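Local coordinates for 3-hydroxyisobutyrate dehydrogenase family protein (Geobacter sulfurreducens, PDB 3PDU) that binds NADP and reduces succinic semialdehyde to gamma-hydroxybutyrate, as a member of the beta-hydroxyacid dehydrogenase family, at residues N19-F25 with P149-L154; V81-G87 with A108-G114; F116-P120 with E163-A168; G179-T183 with A261-F265; K219-L223 with D277-F282. All blocks are in the same frame, centred on the assembly; numbering follows the deposited sequence.

Contact 1: N19-F25 with P149-L154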
# COMPACT_ATOMS: atom_id res chain seq x y z
N ASN A 19 -31.63 20.94 -16.57
CA ASN A 19 -31.31 22.34 -16.31
C ASN A 19 -31.31 23.21 -17.58
O ASN A 19 -31.75 24.35 -17.55
CB ASN A 19 -29.98 22.47 -15.57
CG ASN A 19 -30.12 22.20 -14.10
OD1 ASN A 19 -31.22 22.23 -13.56
ND2 ASN A 19 -29.00 21.93 -13.43
N LEU A 20 -30.81 22.67 -18.68
CA LEU A 20 -30.79 23.41 -19.94
C LEU A 20 -32.21 23.62 -20.45
O LEU A 20 -32.57 24.71 -20.90
CB LEU A 20 -29.95 22.69 -20.99
CG LEU A 20 -28.46 22.53 -20.67
CD1 LEU A 20 -27.72 21.81 -21.79
CD2 LEU A 20 -27.82 23.89 -20.42
N VAL A 21 -33.03 22.57 -20.39
CA VAL A 21 -34.43 22.70 -20.80
C VAL A 21 -35.15 23.74 -19.95
O VAL A 21 -35.83 24.62 -20.48
CB VAL A 21 -35.18 21.36 -20.75
CG1 VAL A 21 -36.67 21.57 -21.08
CG2 VAL A 21 -34.54 20.37 -21.72
N ARG A 22 -34.97 23.65 -18.64
CA ARG A 22 -35.66 24.59 -17.75
C ARG A 22 -35.17 26.03 -17.90
O ARG A 22 -35.94 26.97 -17.67
CB ARG A 22 -35.56 24.14 -16.29
CG ARG A 22 -36.31 22.86 -15.98
CD ARG A 22 -36.46 22.66 -14.48
NE ARG A 22 -36.52 21.25 -14.12
CZ ARG A 22 -35.49 20.54 -13.69
NH1 ARG A 22 -34.29 21.12 -13.57
NH2 ARG A 22 -35.65 19.26 -13.38
N ALA A 23 -33.91 26.20 -18.30
CA ALA A 23 -33.37 27.53 -18.56
C ALA A 23 -33.94 28.12 -19.85
O ALA A 23 -33.82 29.31 -20.11
CB ALA A 23 -31.85 27.49 -18.61
N GLY A 24 -34.57 27.27 -20.66
CA GLY A 24 -35.24 27.74 -21.86
C GLY A 24 -34.52 27.50 -23.18
O GLY A 24 -34.94 28.04 -24.22
N PHE A 25 -33.46 26.70 -23.16
CA PHE A 25 -32.79 26.33 -24.41
C PHE A 25 -33.58 25.26 -25.18
O PHE A 25 -34.34 24.50 -24.59
CB PHE A 25 -31.36 25.83 -24.15
CG PHE A 25 -30.48 26.86 -23.47
CD1 PHE A 25 -30.05 27.98 -24.16
CD2 PHE A 25 -30.08 26.69 -22.15
CE1 PHE A 25 -29.24 28.93 -23.54
CE2 PHE A 25 -29.28 27.64 -21.52
CZ PHE A 25 -28.86 28.76 -22.21
N PRO A 149 -23.87 30.95 -21.74
CA PRO A 149 -25.21 30.90 -21.16
C PRO A 149 -25.60 29.49 -20.68
O PRO A 149 -26.24 29.33 -19.64
CB PRO A 149 -26.11 31.38 -22.31
CG PRO A 149 -25.23 32.32 -23.09
CD PRO A 149 -23.85 31.66 -23.04
N ALA A 150 -25.19 28.47 -21.42
CA ALA A 150 -25.46 27.11 -20.99
C ALA A 150 -24.65 26.74 -19.72
O ALA A 150 -25.18 26.11 -18.80
CB ALA A 150 -25.20 26.10 -22.14
N PHE A 151 -23.39 27.14 -19.66
CA PHE A 151 -22.56 26.87 -18.49
C PHE A 151 -23.14 27.55 -17.24
O PHE A 151 -23.02 27.03 -16.13
CB PHE A 151 -21.10 27.31 -18.71
CG PHE A 151 -20.28 26.35 -19.56
CD1 PHE A 151 -20.69 25.04 -19.74
CD2 PHE A 151 -19.09 26.75 -20.12
CE1 PHE A 151 -19.92 24.15 -20.51
CE2 PHE A 151 -18.31 25.87 -20.89
CZ PHE A 151 -18.73 24.57 -21.07
N ALA A 152 -23.78 28.70 -17.42
CA ALA A 152 -24.41 29.38 -16.30
C ALA A 152 -25.62 28.61 -15.75
O ALA A 152 -25.94 28.71 -14.56
CB ALA A 152 -24.80 30.81 -16.68
N ALA A 153 -26.30 27.85 -16.60
CA ALA A 153 -27.39 26.99 -16.16
C ALA A 153 -26.86 25.73 -15.48
O ALA A 153 -27.57 25.08 -14.70
CB ALA A 153 -28.27 26.60 -17.35
N LEU A 154 -25.62 25.37 -15.77
CA LEU A 154 -25.07 24.11 -15.26
C LEU A 154 -24.21 24.24 -14.01
O LEU A 154 -24.18 23.34 -13.17
CB LEU A 154 -24.25 23.42 -16.35
CG LEU A 154 -24.98 22.98 -17.62
CD1 LEU A 154 -23.98 22.36 -18.57
CD2 LEU A 154 -26.10 22.00 -17.31
O HOH W 1 -26.12 21.13 -13.81
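Leu20 of helix 13-23 meets Ala150, Ala153 and Leu154 of helix 148-154, and its contacts build up along the side chain. CB leaves the backbone without meeting the other segment. With CG anti to the carbonyl carbon (chi1 -63°), the branch point is then carried up to Leu154, whose CD2 lies 4.1 Å from Leu20 CG. At the tip, one methyl does most of the work: Leu20 CD2 reaches Ala150 CB at 3.8 Å and Leu154 CD2 at 4.0 Å, with Ala153 CB a little farther off. The axes of the two short helical pieces pass 9.2 Å apart at 114°, and small residues at the crossing allow this approach, as where Ala23 CB and Ala153 CB meet at 3.9 Å. Helix 13-23 is the first helix of the Rossmann-type nucleotide-binding domain. It follows strand 4-7 and a glycine-rich turn whose pattern (Gly8, Gly10, Gly13) is consistent with a dinucleotide-binding loop. It closes in a Schellman motif at Gly24, whose phi of 104° turns the chain and directs Phe25 back across the interface. The side chains of Phe25 and Pro149 cross at roughly a right angle, with Phe25 CZ 3.7 Å from Pro149 C, while Ala153 CB sits at the ring edge. Tyr4 adds an edge-to-face partner to Phe25. Beyond Leu20, at the other end of the contact, a water accepts from Asn19 ND2 at 3.0 Å and donates to Leu154 O at 3.0 Å.

Contact 2: V81-G87 with A108-G114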
# COMPACT_ATOMS: atom_id res chain seq x y z
N VAL A 81 -20.45 10.73 -33.05
CA VAL A 81 -20.28 12.18 -33.19
C VAL A 81 -19.63 12.58 -34.52
O VAL A 81 -20.06 13.53 -35.17
CB VAL A 81 -19.47 12.76 -32.01
CG1 VAL A 81 -19.07 14.23 -32.26
CG2 VAL A 81 -20.27 12.62 -30.70
N LEU A 82 -18.59 11.86 -34.91
CA LEU A 82 -17.81 12.26 -36.08
C LEU A 82 -18.61 12.16 -37.38
O LEU A 82 -18.27 12.83 -38.36
CB LEU A 82 -16.54 11.42 -36.18
CG LEU A 82 -15.53 11.51 -35.04
CD1 LEU A 82 -14.35 10.59 -35.34
CD2 LEU A 82 -15.05 12.94 -34.79
N GLU A 83 -19.67 11.35 -37.39
CA GLU A 83 -20.49 11.20 -38.59
C GLU A 83 -21.47 12.36 -38.77
O GLU A 83 -22.10 12.49 -39.81
CB GLU A 83 -21.26 9.88 -38.58
CG GLU A 83 -20.36 8.64 -38.58
CD GLU A 83 -21.14 7.35 -38.85
OE1 GLU A 83 -22.38 7.41 -38.99
OE2 GLU A 83 -20.50 6.27 -38.92
N GLY A 84 -21.60 13.20 -37.75
CA GLY A 84 -22.50 14.33 -37.82
C GLY A 84 -21.87 15.70 -37.62
O GLY A 84 -22.33 16.68 -38.20
N ILE A 85 -20.84 15.79 -36.78
CA ILE A 85 -20.23 17.08 -36.45
C ILE A 85 -19.56 17.70 -37.67
O ILE A 85 -19.12 16.99 -38.57
CB ILE A 85 -19.21 16.97 -35.31
CG1 ILE A 85 -18.99 18.33 -34.63
CG2 ILE A 85 -17.89 16.38 -35.81
CD1 ILE A 85 -20.06 18.71 -33.64
N GLY A 86 -19.47 19.03 -37.70
CA GLY A 86 -18.87 19.74 -38.82
C GLY A 86 -19.33 21.18 -38.86
O GLY A 86 -20.06 21.62 -37.96
N GLY A 87 -18.90 21.92 -39.88
CA GLY A 87 -19.36 23.28 -40.11
C GLY A 87 -19.28 24.22 -38.92
O GLY A 87 -20.12 25.11 -38.78
N ALA A 108 -9.93 14.57 -33.60
CA ALA A 108 -10.84 14.01 -34.59
C ALA A 108 -11.97 14.97 -34.95
O ALA A 108 -12.28 15.17 -36.13
CB ALA A 108 -11.41 12.69 -34.09
N VAL A 109 -12.59 15.56 -33.93
CA VAL A 109 -13.68 16.50 -34.15
C VAL A 109 -13.18 17.69 -34.96
O VAL A 109 -13.84 18.14 -35.90
CB VAL A 109 -14.24 17.01 -32.81
CG1 VAL A 109 -15.09 18.27 -33.02
CG2 VAL A 109 -15.03 15.91 -32.12
N THR A 110 -12.01 18.20 -34.59
CA THR A 110 -11.42 19.34 -35.28
C THR A 110 -11.16 19.03 -36.75
O THR A 110 -11.36 19.88 -37.62
CB THR A 110 -10.12 19.80 -34.60
OG1 THR A 110 -10.38 20.14 -33.24
CG2 THR A 110 -9.56 21.03 -35.32
N ALA A 111 -10.72 17.81 -37.03
CA ALA A 111 -10.41 17.42 -38.40
C ALA A 111 -11.67 17.31 -39.25
O ALA A 111 -11.60 17.39 -40.47
CB ALA A 111 -9.61 16.11 -38.42
N ARG A 112 -12.82 17.13 -38.60
CA ARG A 112 -14.11 17.09 -39.29
C ARG A 112 -14.69 18.49 -39.44
O ARG A 112 -15.78 18.65 -39.99
CB ARG A 112 -15.10 16.20 -38.55
CG ARG A 112 -14.75 14.73 -38.54
CD ARG A 112 -15.28 14.02 -39.78
NE ARG A 112 -15.28 12.57 -39.59
CZ ARG A 112 -15.92 11.70 -40.37
NH1 ARG A 112 -16.63 12.14 -41.40
NH2 ARG A 112 -15.85 10.40 -40.11
N GLY A 113 -13.99 19.49 -38.92
CA GLY A 113 -14.45 20.85 -39.01
C GLY A 113 -15.34 21.30 -37.86
O GLY A 113 -16.01 22.32 -37.95
N GLY A 114 -15.34 20.53 -36.77
CA GLY A 114 -16.09 20.91 -35.59
C GLY A 114 -15.19 21.66 -34.63
O GLY A 114 -13.99 21.77 -34.87
O HOH W 2 -17.74 17.38 -41.56
O HOH W 3 -17.22 20.89 -41.80
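The Schellman motif that ends helix 99-111, built on Gly113, meets the Gly86-Gly87 pair in the loop leading to strand 90-93. Two backbone bonds fold the end of the helix back on itself, from Gly113 N to Thr110 O and from Gly114 N to Val109 O. The turned chain then lies against the glycine pair of the other segment: Gly86 CA makes a C-H···O contact of 3.5 Å with Arg112 O, and a CB on Gly114 would clash with Ile85 CG1. A water at this seam accepts from Gly87 N at 2.8 Å and donates to Arg112 O at 3.2 Å. Arg112 bends sharply at its second torsion (chi2 -87°), which brings one face of the guanidinium over Leu82 O. That oxygen is offset toward the rim; although it is 3.2 Å from Arg112 NE, the angle is too poor for a hydrogen bond. Away from the guanidinium the contact turns apolar. Leu82 CD2 presses on Ala108 CB at 3.7 Å and reaches Val109 CG2 at 4.0 Å, while Ile85 crosses Arg112 at a slant, its CG2 3.9 Å from Arg112 CB. Outside the two segments, Leu82 also packs on Cys75 and Phe76 of helix 68-76, and Val81 and Ile85 rest on Cys55 of helix 51-57, so the loop is wedged among three helices beside the Rossmann sheet.

Contact 3: F116-P120 with E163-A168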
# COMPACT_ATOMS: atom_id res chain seq x y z
N PHE A 116 -14.00 21.69 -30.51
CA PHE A 116 -13.99 20.81 -29.35
C PHE A 116 -13.54 21.51 -28.07
O PHE A 116 -12.58 22.30 -28.06
CB PHE A 116 -13.10 19.57 -29.56
CG PHE A 116 -13.06 18.65 -28.36
CD1 PHE A 116 -14.13 17.82 -28.07
CD2 PHE A 116 -11.97 18.65 -27.49
CE1 PHE A 116 -14.12 16.99 -26.95
CE2 PHE A 116 -11.94 17.82 -26.39
CZ PHE A 116 -13.02 16.99 -26.11
N LEU A 117 -14.25 21.21 -27.00
CA LEU A 117 -13.88 21.67 -25.67
C LEU A 117 -14.10 20.52 -24.71
O LEU A 117 -15.14 19.85 -24.78
CB LEU A 117 -14.79 22.83 -25.27
CG LEU A 117 -14.50 23.57 -23.97
CD1 LEU A 117 -13.28 24.47 -24.15
CD2 LEU A 117 -15.72 24.41 -23.57
N GLU A 118 -13.14 20.25 -23.82
CA GLU A 118 -13.41 19.29 -22.75
C GLU A 118 -13.86 20.12 -21.57
O GLU A 118 -13.39 21.24 -21.38
CB GLU A 118 -12.16 18.46 -22.42
CG GLU A 118 -11.02 19.25 -21.78
CD GLU A 118 -9.84 18.37 -21.36
OE1 GLU A 118 -9.93 17.13 -21.51
OE2 GLU A 118 -8.82 18.92 -20.89
N ALA A 119 -14.80 19.61 -20.78
CA ALA A 119 -15.25 20.35 -19.62
C ALA A 119 -15.76 19.43 -18.51
O ALA A 119 -16.94 19.50 -18.13
CB ALA A 119 -16.32 21.37 -20.02
N PRO A 120 -14.87 18.59 -17.96
CA PRO A 120 -15.29 17.73 -16.85
C PRO A 120 -15.65 18.61 -15.66
O PRO A 120 -15.26 19.78 -15.61
CB PRO A 120 -14.04 16.88 -16.56
CG PRO A 120 -12.88 17.72 -17.08
CD PRO A 120 -13.43 18.45 -18.27
N GLU A 163 -4.93 24.35 -23.03
CA GLU A 163 -5.05 23.35 -24.09
C GLU A 163 -5.80 22.09 -23.66
O GLU A 163 -5.81 21.74 -22.48
CB GLU A 163 -3.66 22.96 -24.59
CG GLU A 163 -2.76 24.14 -24.94
CD GLU A 163 -2.91 24.60 -26.38
OE1 GLU A 163 -3.94 24.28 -27.02
OE2 GLU A 163 -1.99 25.28 -26.89
N VAL A 164 -6.41 21.40 -24.62
CA VAL A 164 -7.10 20.15 -24.33
C VAL A 164 -6.16 19.23 -23.56
O VAL A 164 -4.97 19.11 -23.90
CB VAL A 164 -7.59 19.44 -25.60
CG1 VAL A 164 -8.23 18.10 -25.26
CG2 VAL A 164 -8.59 20.33 -26.35
N GLY A 165 -6.69 18.60 -22.52
CA GLY A 165 -5.88 17.76 -21.66
C GLY A 165 -5.71 18.33 -20.26
O GLY A 165 -5.64 17.56 -19.30
N GLN A 166 -5.62 19.65 -20.14
CA GLN A 166 -5.42 20.28 -18.82
C GLN A 166 -6.67 20.16 -17.95
O GLN A 166 -6.57 20.04 -16.73
CB GLN A 166 -5.04 21.76 -18.97
CG GLN A 166 -3.69 21.98 -19.64
CD GLN A 166 -2.56 21.33 -18.88
OE1 GLN A 166 -2.08 21.88 -17.89
NE2 GLN A 166 -2.15 20.14 -19.31
N GLY A 167 -7.84 20.22 -18.59
CA GLY A 167 -9.09 20.00 -17.88
C GLY A 167 -9.16 18.59 -17.32
O GLY A 167 -9.46 18.39 -16.15
N ALA A 168 -8.87 17.59 -18.16
CA ALA A 168 -8.89 16.21 -17.69
C ALA A 168 -7.88 16.01 -16.56
O ALA A 168 -8.17 15.33 -15.56
CB ALA A 168 -8.59 15.25 -18.85
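Phe116, on strand 115-122, turns its ring edge toward Val164, and the two side chains cross at about a right angle: Phe116 CE2 is 3.9 Å from Val164 CG1, and CD2 is as near to CG2. Two residues on, Glu118 carries the contact. Its CG stands between the backbone N and the carbonyl carbon (chi1 67°), and from there the extended chain delivers the carboxylate to the beginning of helix 166-194. One oxygen is gripped repeatedly. Gly165 N donates to Glu118 OE2 at 2.7 Å and Ala168 N donates to the same atom at 3.0 Å, the two coming from opposite faces of the carboxylate plane and each about 60° out of it; a weak bond from Gly167 N adds to them. The other oxygen, OE1, bonds to Ser102 OG, which fixes the rotation of the group. Were Glu118 an alanine, the helix-start amides would probably lose their buried acceptor and Ser102 OG this partner. Gly167 has no side chain, and a CB there would collide with OE2. At the end of the segment Pro120 CG lies 3.6 Å from Gly167 O. A carboxylate set among the first amides of a helix is likely to gain from their partial positive charge, and here it fastens the Rossmann domain to the long helix that opens the helical domain, a two-domain layout typical of beta-hydroxyacid dehydrogenases.

Contact 4: G179-T183 with A261-F265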
# COMPACT_ATOMS: atom_id res chain seq x y z
N GLY A 179 -10.76 10.52 -3.58
CA GLY A 179 -10.80 9.09 -3.33
C GLY A 179 -10.01 8.72 -2.09
O GLY A 179 -10.45 7.91 -1.28
N GLN A 180 -8.83 9.33 -1.93
CA GLN A 180 -8.03 9.08 -0.75
C GLN A 180 -8.68 9.65 0.51
O GLN A 180 -8.57 9.07 1.60
CB GLN A 180 -6.62 9.63 -0.93
CG GLN A 180 -5.83 8.91 -2.04
CD GLN A 180 -4.37 9.32 -2.09
OE1 GLN A 180 -3.90 9.88 -3.08
NE2 GLN A 180 -3.65 9.05 -1.02
N MET A 181 -9.38 10.79 0.39
CA MET A 181 -10.12 11.32 1.54
C MET A 181 -11.22 10.38 2.00
O MET A 181 -11.49 10.26 3.20
CB MET A 181 -10.72 12.69 1.24
CG MET A 181 -9.69 13.82 1.30
SD MET A 181 -10.47 15.40 0.92
CE MET A 181 -11.55 15.65 2.33
N MET A 182 -11.87 9.73 1.04
CA MET A 182 -12.98 8.83 1.38
C MET A 182 -12.45 7.57 2.08
O MET A 182 -13.05 7.11 3.06
CB MET A 182 -13.80 8.44 0.15
CG MET A 182 -15.04 7.59 0.48
SD MET A 182 -16.28 8.53 1.38
CE MET A 182 -16.39 7.54 2.87
N THR A 183 -11.33 7.02 1.60
CA THR A 183 -10.77 5.86 2.28
C THR A 183 -10.20 6.25 3.65
O THR A 183 -10.26 5.47 4.59
CB THR A 183 -9.70 5.09 1.45
OG1 THR A 183 -8.62 5.96 1.08
CG2 THR A 183 -10.33 4.45 0.21
N ALA A 261 -5.43 3.34 -2.47
CA ALA A 261 -6.86 3.63 -2.44
C ALA A 261 -7.56 2.98 -3.64
O ALA A 261 -8.66 2.45 -3.51
CB ALA A 261 -7.09 5.15 -2.43
N ASN A 262 -6.90 3.02 -4.80
CA ASN A 262 -7.43 2.36 -6.00
C ASN A 262 -7.77 0.88 -5.72
O ASN A 262 -8.86 0.40 -6.06
CB ASN A 262 -6.41 2.48 -7.15
CG ASN A 262 -6.96 1.99 -8.49
OD1 ASN A 262 -8.16 2.04 -8.75
ND2 ASN A 262 -6.05 1.52 -9.37
N GLU A 263 -6.83 0.15 -5.12
CA GLU A 263 -7.08 -1.27 -4.82
C GLU A 263 -8.20 -1.47 -3.79
O GLU A 263 -8.95 -2.45 -3.88
CB GLU A 263 -5.80 -2.00 -4.39
CG GLU A 263 -4.67 -1.87 -5.40
CD GLU A 263 -5.04 -2.34 -6.80
OE1 GLU A 263 -5.53 -3.47 -6.93
OE2 GLU A 263 -4.84 -1.56 -7.77
N SER A 264 -8.33 -0.57 -2.82
CA SER A 264 -9.44 -0.70 -1.87
C SER A 264 -10.78 -0.54 -2.57
O SER A 264 -11.74 -1.25 -2.27
CB SER A 264 -9.32 0.28 -0.71
OG SER A 264 -8.23 -0.08 0.12
N PHE A 265 -10.85 0.40 -3.51
CA PHE A 265 -12.08 0.57 -4.29
C PHE A 265 -12.36 -0.62 -5.20
O PHE A 265 -13.52 -0.97 -5.44
CB PHE A 265 -12.07 1.88 -5.08
CG PHE A 265 -12.53 3.06 -4.28
CD1 PHE A 265 -13.88 3.26 -4.05
CD2 PHE A 265 -11.61 3.93 -3.72
CE1 PHE A 265 -14.31 4.34 -3.30
CE2 PHE A 265 -12.04 5.02 -2.96
CZ PHE A 265 -13.39 5.21 -2.75
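Phe265 and Thr183 cross obliquely, and the ring is turned so that one corner, CE2, points at helix 166-194. That corner lies 3.6 Å from Thr183 CG2, which approaches the ring at a slant. Gly179 O sits at the ring edge, in its plane, 3.7 Å from the same CE2, and the CG of Met182 flanks the edge next to CZ. The threonine torsion sorts its two branches: with OG1 between the backbone N and the carbonyl carbon (chi1 58°), CG2 is set toward the ring and OG1 toward Ala261. The methyl of Ala261 thus fits between two side chains of the facing helix, 3.9 Å from Thr183 OG1 and 4.0 Å from Gln180 CG. Its smallness suits the place where the helices, crossing at 66° with their local axes 9.9 Å apart, bring Gln180 and Ala261 closest. Helix 234-251 covers Phe265 through Met237 and Leu241, and Glu263 bonds to Leu255 N of a neighbouring subunit. Between the two segments the contact is largely apolar and fully buried, with Gly179 O and Thr183 OG1 the polar atoms touching carbon, and the ring edge, weakly positive, probably gains a little from the carbonyl oxygen it faces.

Contact 5: K219-L223 with D277-F282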
# COMPACT_ATOMS: atom_id res chain seq x y z
N LYS A 219 -21.02 12.29 3.81
CA LYS A 219 -20.68 10.87 3.71
C LYS A 219 -20.67 10.22 5.09
O LYS A 219 -20.99 9.03 5.22
CB LYS A 219 -19.34 10.66 3.00
CG LYS A 219 -19.24 11.27 1.59
CD LYS A 219 -20.42 10.85 0.68
CE LYS A 219 -20.24 11.38 -0.76
NZ LYS A 219 -21.40 11.00 -1.63
N GLY A 220 -20.31 10.99 6.11
CA GLY A 220 -20.30 10.48 7.47
C GLY A 220 -21.65 9.92 7.88
O GLY A 220 -21.74 8.89 8.56
N GLN A 221 -22.72 10.60 7.47
CA GLN A 221 -24.05 10.13 7.80
C GLN A 221 -24.39 8.81 7.11
O GLN A 221 -25.11 7.98 7.66
CB GLN A 221 -25.11 11.19 7.50
CG GLN A 221 -25.05 12.38 8.46
CD GLN A 221 -25.19 11.97 9.93
OE1 GLN A 221 -26.10 11.22 10.30
NE2 GLN A 221 -24.27 12.46 10.77
N MET A 222 -23.87 8.61 5.89
CA MET A 222 -24.03 7.32 5.23
C MET A 222 -23.34 6.23 6.02
O MET A 222 -23.85 5.11 6.16
CB MET A 222 -23.43 7.35 3.82
CG MET A 222 -24.19 8.15 2.82
SD MET A 222 -23.43 7.97 1.20
CE MET A 222 -24.37 9.17 0.27
N LEU A 223 -22.15 6.54 6.53
CA LEU A 223 -21.38 5.55 7.28
C LEU A 223 -22.14 5.15 8.55
O LEU A 223 -22.13 3.99 8.94
CB LEU A 223 -20.00 6.08 7.65
CG LEU A 223 -19.12 6.59 6.51
CD1 LEU A 223 -17.67 6.77 6.99
CD2 LEU A 223 -19.16 5.65 5.33
N ASP A 277 -23.20 4.41 -3.76
CA ASP A 277 -22.36 5.61 -3.66
C ASP A 277 -20.92 5.21 -3.36
O ASP A 277 -20.67 4.19 -2.69
CB ASP A 277 -22.86 6.53 -2.55
CG ASP A 277 -22.22 7.90 -2.62
OD1 ASP A 277 -22.57 8.67 -3.53
OD2 ASP A 277 -21.36 8.20 -1.77
N PHE A 278 -19.96 6.01 -3.81
CA PHE A 278 -18.56 5.69 -3.54
C PHE A 278 -18.21 5.61 -2.06
O PHE A 278 -17.21 5.00 -1.69
CB PHE A 278 -17.58 6.59 -4.33
CG PHE A 278 -17.37 7.97 -3.75
CD1 PHE A 278 -16.12 8.35 -3.25
CD2 PHE A 278 -18.39 8.92 -3.78
CE1 PHE A 278 -15.90 9.63 -2.76
CE2 PHE A 278 -18.18 10.22 -3.28
CZ PHE A 278 -16.93 10.57 -2.76
N ALA A 279 -19.04 6.20 -1.20
CA ALA A 279 -18.82 6.07 0.24
C ALA A 279 -18.90 4.60 0.68
O ALA A 279 -18.40 4.22 1.75
CB ALA A 279 -19.83 6.92 1.04
N ALA A 280 -19.53 3.78 -0.15
CA ALA A 280 -19.71 2.37 0.18
C ALA A 280 -18.40 1.58 0.23
O ALA A 280 -18.40 0.41 0.58
CB ALA A 280 -20.70 1.73 -0.79
N VAL A 281 -17.28 2.22 -0.10
CA VAL A 281 -15.99 1.56 0.11
C VAL A 281 -15.86 1.21 1.60
O VAL A 281 -15.16 0.29 1.97
CB VAL A 281 -14.80 2.45 -0.35
CG1 VAL A 281 -14.67 3.69 0.53
CG2 VAL A 281 -13.50 1.64 -0.34
N PHE A 282 -16.56 1.95 2.44
CA PHE A 282 -16.58 1.65 3.87
C PHE A 282 -16.96 0.20 4.15
O PHE A 282 -16.51 -0.41 5.12
CB PHE A 282 -17.56 2.59 4.56
CG PHE A 282 -17.69 2.38 6.03
CD1 PHE A 282 -16.64 2.65 6.88
CD2 PHE A 282 -18.90 1.96 6.58
CE1 PHE A 282 -16.77 2.49 8.26
CE2 PHE A 282 -19.04 1.78 7.94
CZ PHE A 282 -17.98 2.05 8.78
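Lys219 bends at its second torsion (chi2 -52°) and then runs straight, while Asp277 holds its CG anti to the backbone N (chi1 -168°), so that ammonium and carboxylate meet between helix 214-225 and the loop before helix 282-285. The salt bridge joins Lys219 NZ to Asp277 OD2 at 2.8 Å; the lysine comes from the syn side, 24° out of the carboxylate plane. From the opposite face Ala279 N donates to the same OD2 at 3.1 Å, closing an Asx turn that starts the 3-10 segment 278-281. OD1 in turn accepts from Ser231 N and Phe232 N, so both carboxylate oxygens are held. An asparagine at Asp277 would probably leave the ammonium of Lys219 without its countercharge. The lysine and Phe278 side chains cross at about a right angle, with Lys219 CE meeting the ring obliquely, 3.5 Å from Phe278 CE2. Met222, extended, brings SD to 3.8 Å from Ala279 CB and close to OD2. This seam belongs to the helical domain, with the side chain of Phe278 about 7 Å from the bound NADP. Farther along, Leu223 CD2 touches Phe282 CB at 3.5 Å, its other methyl lying over one face of that ring toward the rim, with Met189 of helix 166-194 packed against both residues.

In the fold
Contacts 1 and 2 belong to the Rossmann domain and are only partly buried, and both include bridging waters and a Schellman motif; contacts 3, 4 and 5 are buried. Helix 166-194 ties contact 3 to contact 4: at its beginning amides grip a carboxylate, whereas farther along it meets its neighbour through mostly apolar surfaces. Contacts 4 and 5 touch, through Phe265 on Phe278 and Val281 and Met182 on Ala279, and so form one core of the helical domain, in which contact 5 alone adds a salt bridge. Phe151 of contact 1 packs on Leu117 and Ala119 of contact 3, and Val109 links contact 2 to Phe116.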